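Local coordinates for phosphoribosylaminoimidazole-succinocarboxamide synthase (Pyrococcus horikoshii, PDB 3U55), which catalyses the ATP-dependent ligation of L-aspartate to the carboxylate of 5-amino-1-(5-phosphoribosyl)imidazole-4-carboxylate, yielding SAICAR in de novo purine biosynthesis, at residues K45-F57 with H68-V80. Numbering follows the deposited sequence.
Sequences KGWLNAQLSVIFF and HFIGVAGGNRLIV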
loop_
_atom_site.group_PDB
_atom_site.type_symbol
_atom_site.label_atom_id
_atom_site.label_comp_id
_atom_site.label_asym_id
_atom_site.label_seq_id
_atom_site.Cartn_x
_atom_site.Cartn_y
_atom_site.Cartn_z
ATOM N N LYS A 45 -27.547 1.237 19.213
ATOM C CA LYS A 45 -26.591 1.435 18.117
ATOM C C LYS A 45 -26.930 0.561 16.906
ATOM O O LYS A 45 -26.873 1.023 15.762
ATOM C CB LYS A 45 -25.149 1.177 18.568
ATOM C CG LYS A 45 -24.119 1.382 17.456
ATOM C CD LYS A 45 -22.680 1.214 17.929
ATOM C CE LYS A 45 -22.243 -0.242 17.933
ATOM N NZ LYS A 45 -22.022 -0.812 16.564
ATOM N N GLY A 46 -27.280 -0.695 17.171
ATOM C CA GLY A 46 -27.687 -1.631 16.120
ATOM C C GLY A 46 -28.812 -1.089 15.261
ATOM O O GLY A 46 -28.734 -1.121 14.027
ATOM N N TRP A 47 -29.853 -0.577 15.917
ATOM C CA TRP A 47 -31.009 -0.012 15.226
ATOM C C TRP A 47 -30.613 1.158 14.333
ATOM O O TRP A 47 -30.988 1.202 13.161
ATOM C CB TRP A 47 -32.092 0.411 16.225
ATOM C CG TRP A 47 -33.403 0.770 15.583
ATOM C CD1 TRP A 47 -34.455 -0.073 15.334
ATOM C CD2 TRP A 47 -33.806 2.061 15.114
ATOM N NE1 TRP A 47 -35.485 0.614 14.739
ATOM C CE2 TRP A 47 -35.113 1.926 14.588
ATOM C CE3 TRP A 47 -33.189 3.322 15.082
ATOM C CZ2 TRP A 47 -35.814 3.001 14.038
ATOM C CZ3 TRP A 47 -33.888 4.391 14.536
ATOM C CH2 TRP A 47 -35.189 4.222 14.023
ATOM N N LEU A 48 -29.837 2.088 14.886
ATOM C CA LEU A 48 -29.361 3.247 14.135
ATOM C C LEU A 48 -28.522 2.859 12.920
ATOM O O LEU A 48 -28.770 3.346 11.817
ATOM C CB LEU A 48 -28.591 4.204 15.051
ATOM C CG LEU A 48 -29.473 4.913 16.087
ATOM C CD1 LEU A 48 -28.635 5.418 17.263
ATOM C CD2 LEU A 48 -30.292 6.041 15.448
ATOM N N ASN A 49 -27.543 1.980 13.118
ATOM C CA ASN A 49 -26.694 1.529 12.009
ATOM C C ASN A 49 -27.477 0.793 10.919
ATOM O O ASN A 49 -27.214 0.987 9.725
ATOM C CB ASN A 49 -25.520 0.683 12.516
ATOM C CG ASN A 49 -24.506 1.499 13.307
ATOM O OD1 ASN A 49 -24.529 2.727 13.285
ATOM N ND2 ASN A 49 -23.621 0.813 14.019
ATOM N N ALA A 50 -28.447 -0.026 11.329
ATOM C CA ALA A 50 -29.325 -0.719 10.383
ATOM C C ALA A 50 -30.140 0.276 9.551
ATOM O O ALA A 50 -30.159 0.190 8.318
ATOM C CB ALA A 50 -30.244 -1.690 11.110
ATOM N N GLN A 51 -30.789 1.220 10.235
ATOM C CA GLN A 51 -31.644 2.222 9.595
ATOM C C GLN A 51 -30.859 3.116 8.638
ATOM O O GLN A 51 -31.305 3.386 7.515
ATOM C CB GLN A 51 -32.354 3.091 10.642
ATOM C CG GLN A 51 -33.373 2.359 11.501
ATOM C CD GLN A 51 -34.533 1.790 10.706
ATOM O OE1 GLN A 51 -35.190 2.497 9.946
ATOM N NE2 GLN A 51 -34.795 0.506 10.890
ATOM N N LEU A 52 -29.693 3.569 9.088
ATOM C CA LEU A 52 -28.837 4.416 8.257
ATOM C C LEU A 52 -28.272 3.668 7.041
ATOM O O LEU A 52 -28.159 4.241 5.953
ATOM C CB LEU A 52 -27.730 5.054 9.098
ATOM C CG LEU A 52 -28.231 6.118 10.078
ATOM C CD1 LEU A 52 -27.175 6.437 11.123
ATOM C CD2 LEU A 52 -28.680 7.388 9.352
ATOM N N SER A 53 -27.946 2.390 7.217
ATOM C CA SER A 53 -27.492 1.564 6.095
ATOM C C SER A 53 -28.572 1.487 5.021
ATOM O O SER A 53 -28.298 1.684 3.839
ATOM C CB SER A 53 -27.102 0.157 6.558
ATOM O OG SER A 53 -25.878 0.163 7.272
ATOM N N VAL A 54 -29.804 1.213 5.449
ATOM C CA VAL A 54 -30.956 1.156 4.547
ATOM C C VAL A 54 -31.103 2.462 3.771
ATOM O O VAL A 54 -31.235 2.447 2.543
ATOM C CB VAL A 54 -32.259 0.808 5.314
ATOM C CG1 VAL A 54 -33.482 0.984 4.430
ATOM C CG2 VAL A 54 -32.201 -0.614 5.817
ATOM N N ILE A 55 -31.059 3.585 4.487
ATOM C CA ILE A 55 -31.155 4.898 3.855
ATOM C C ILE A 55 -30.079 5.073 2.770
ATOM O O ILE A 55 -30.387 5.450 1.636
ATOM C CB ILE A 55 -31.070 6.045 4.890
ATOM C CG1 ILE A 55 -32.346 6.089 5.741
ATOM C CG2 ILE A 55 -30.850 7.388 4.192
ATOM C CD1 ILE A 55 -32.193 6.819 7.061
ATOM N N PHE A 56 -28.824 4.794 3.123
ATOM C CA PHE A 56 -27.719 4.948 2.178
ATOM C C PHE A 56 -27.799 3.974 1.003
ATOM O O PHE A 56 -27.584 4.382 -0.135
ATOM C CB PHE A 56 -26.361 4.855 2.879
ATOM C CG PHE A 56 -26.073 6.006 3.820
ATOM C CD1 PHE A 56 -26.169 7.330 3.386
ATOM C CD2 PHE A 56 -25.672 5.763 5.132
ATOM C CE1 PHE A 56 -25.886 8.395 4.255
ATOM C CE2 PHE A 56 -25.381 6.809 6.002
ATOM C CZ PHE A 56 -25.492 8.131 5.567
ATOM N N PHE A 57 -28.108 2.703 1.268
ATOM C CA PHE A 57 -28.267 1.713 0.186
ATOM C C PHE A 57 -29.337 2.129 -0.816
ATOM O O PHE A 57 -29.132 2.018 -2.027
ATOM C CB PHE A 57 -28.606 0.315 0.713
ATOM C CG PHE A 57 -27.452 -0.404 1.375
ATOM C CD1 PHE A 57 -26.162 -0.326 0.861
ATOM C CD2 PHE A 57 -27.678 -1.200 2.499
ATOM C CE1 PHE A 57 -25.104 -1.009 1.476
ATOM C CE2 PHE A 57 -26.631 -1.888 3.120
ATOM C CZ PHE A 57 -25.344 -1.790 2.610
ATOM N N HIS A 68 -26.058 -4.998 -2.112
ATOM C CA HIS A 68 -26.613 -6.269 -1.656
ATOM C C HIS A 68 -27.974 -6.125 -0.953
ATOM O O HIS A 68 -28.567 -7.121 -0.545
ATOM C CB HIS A 68 -25.590 -7.068 -0.826
ATOM C CG HIS A 68 -25.319 -6.518 0.545
ATOM N ND1 HIS A 68 -24.737 -7.279 1.539
ATOM C CD2 HIS A 68 -25.529 -5.293 1.085
ATOM C CE1 HIS A 68 -24.605 -6.546 2.632
ATOM N NE2 HIS A 68 -25.081 -5.339 2.384
ATOM N N PHE A 69 -28.466 -4.894 -0.829
ATOM C CA PHE A 69 -29.715 -4.645 -0.113
ATOM C C PHE A 69 -30.935 -5.212 -0.846
ATOM O O PHE A 69 -31.175 -4.880 -2.004
ATOM C CB PHE A 69 -29.915 -3.149 0.167
ATOM C CG PHE A 69 -31.230 -2.831 0.843
ATOM C CD1 PHE A 69 -31.476 -3.250 2.152
ATOM C CD2 PHE A 69 -32.224 -2.127 0.167
ATOM C CE1 PHE A 69 -32.694 -2.967 2.782
ATOM C CE2 PHE A 69 -33.448 -1.839 0.786
ATOM C CZ PHE A 69 -33.680 -2.259 2.097
ATOM N N ILE A 70 -31.695 -6.057 -0.157
ATOM C CA ILE A 70 -32.969 -6.568 -0.684
ATOM C C ILE A 70 -34.157 -5.969 0.083
ATOM O O ILE A 70 -35.056 -5.379 -0.519
ATOM C CB ILE A 70 -33.024 -8.122 -0.690
ATOM C CG1 ILE A 70 -31.963 -8.686 -1.651
ATOM C CG2 ILE A 70 -34.432 -8.623 -1.084
ATOM C CD1 ILE A 70 -31.757 -10.193 -1.561
ATOM N N GLY A 71 -34.148 -6.114 1.405
ATOM C CA GLY A 71 -35.219 -5.574 2.237
ATOM C C GLY A 71 -34.949 -5.613 3.728
ATOM O O GLY A 71 -33.905 -6.100 4.180
ATOM N N VAL A 72 -35.904 -5.085 4.493
ATOM C CA VAL A 72 -35.846 -5.130 5.954
ATOM C C VAL A 72 -36.621 -6.331 6.480
ATOM O O VAL A 72 -37.640 -6.721 5.906
ATOM C CB VAL A 72 -36.373 -3.819 6.608
ATOM C CG1 VAL A 72 -35.401 -2.672 6.359
ATOM C CG2 VAL A 72 -37.756 -3.457 6.084
ATOM N N ALA A 73 -36.120 -6.917 7.561
ATOM C CA ALA A 73 -36.736 -8.089 8.169
ATOM C C ALA A 73 -37.090 -7.806 9.626
ATOM O O ALA A 73 -36.969 -8.686 10.484
ATOM C CB ALA A 73 -35.800 -9.287 8.069
ATOM N N GLY A 74 -37.512 -6.570 9.895
ATOM C CA GLY A 74 -37.911 -6.148 11.237
ATOM C C GLY A 74 -36.759 -6.050 12.220
ATOM O O GLY A 74 -35.743 -6.737 12.077
ATOM N N GLY A 75 -36.921 -5.194 13.226
ATOM C CA GLY A 75 -35.872 -4.957 14.217
ATOM C C GLY A 75 -34.618 -4.380 13.585
ATOM O O GLY A 75 -34.684 -3.384 12.866
ATOM N N ASN A 76 -33.480 -5.017 13.858
ATOM C CA ASN A 76 -32.183 -4.589 13.336
ATOM C C ASN A 76 -31.677 -5.513 12.231
ATOM O O ASN A 76 -30.464 -5.656 12.046
ATOM C CB ASN A 76 -31.142 -4.568 14.454
ATOM C CG ASN A 76 -31.497 -3.621 15.580
ATOM O OD1 ASN A 76 -32.436 -2.828 15.478
ATOM N ND2 ASN A 76 -30.735 -3.695 16.665
ATOM N N ARG A 77 -32.607 -6.131 11.509
ATOM C CA ARG A 77 -32.289 -7.149 10.505
ATOM C C ARG A 77 -32.544 -6.653 9.088
ATOM O O ARG A 77 -33.614 -6.096 8.799
ATOM C CB ARG A 77 -33.121 -8.417 10.744
ATOM C CG ARG A 77 -32.889 -9.106 12.079
ATOM C CD ARG A 77 -33.820 -10.303 12.238
ATOM N NE ARG A 77 -35.228 -9.912 12.202
ATOM C CZ ARG A 77 -35.956 -9.643 13.283
ATOM N NH1 ARG A 77 -35.410 -9.720 14.488
ATOM N NH2 ARG A 77 -37.227 -9.290 13.157
ATOM N N LEU A 78 -31.563 -6.860 8.211
ATOM C CA LEU A 78 -31.711 -6.593 6.790
ATOM C C LEU A 78 -31.623 -7.917 6.045
ATOM O O LEU A 78 -30.882 -8.812 6.446
ATOM C CB LEU A 78 -30.616 -5.648 6.270
ATOM C CG LEU A 78 -30.409 -4.240 6.840
ATOM C CD1 LEU A 78 -29.651 -3.375 5.820
ATOM C CD2 LEU A 78 -31.727 -3.590 7.214
ATOM N N ILE A 79 -32.394 -8.038 4.970
ATOM C CA ILE A 79 -32.240 -9.149 4.043
ATOM C C ILE A 79 -31.329 -8.665 2.926
ATOM O O ILE A 79 -31.584 -7.628 2.317
ATOM C CB ILE A 79 -33.576 -9.628 3.461
ATOM C CG1 ILE A 79 -34.564 -9.952 4.587
ATOM C CG2 ILE A 79 -33.355 -10.870 2.596
ATOM C CD1 ILE A 79 -35.996 -10.062 4.123
ATOM N N VAL A 80 -30.262 -9.423 2.693
ATOM C CA VAL A 80 -29.219 -9.057 1.744
ATOM C C VAL A 80 -28.934 -10.217 0.790
ATOM O O VAL A 80 -29.157 -11.383 1.127
ATOM C CB VAL A 80 -27.904 -8.581 2.458
ATOM C CG1 VAL A 80 -28.159 -7.321 3.292
ATOM C CG2 VAL A 80 -27.292 -9.689 3.326
HETATM O O HOH W 1 -30.227 -1.772 18.514
HETATM O O HOH W 2 -33.483 -1.212 12.382
#
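Val-54 of helix 45-57 meets Phe-69, Val-72 and Leu-78 of the beta hairpin formed by strands 69-72 and 77-80, at the edge of the antiparallel sheet that the helix packs against in the SAICAR synthetase fold. Val-54 CG2 is the central bump, set in a hollow between Leu-78 CD2, at a tight 3.3 Å, Val-72 CG1 and Phe-69 CE1. CG1, anti to the backbone N (chi1 170°), reaches Phe-69 CZ instead. One turn on, Phe-57 rests against the hairpin: its CB lies 3.7 Å from Phe-69 CB, while Leu-78 CD1 comes to the ring edge. The His-68 ring points its edge at the Phe-57 face in an offset edge-to-face pair, planes at 78°, and Val-80 CG1 sits over the centre of one imidazole face. Toward the helix start the fit turns polar. The type II' turn from Gly-74 to Arg-77 brings Asn-76 over Gly-46, whose lack of a side chain admits the amide: ND2 is 3.5 Å from Gly-46 C. One water joins Gln-51 NE2 to Gly-75 O; another accepts from both Trp-47 N and Asn-76 ND2, while Asn-76 OD1 lies 3.2 Å from Trp-47 CA.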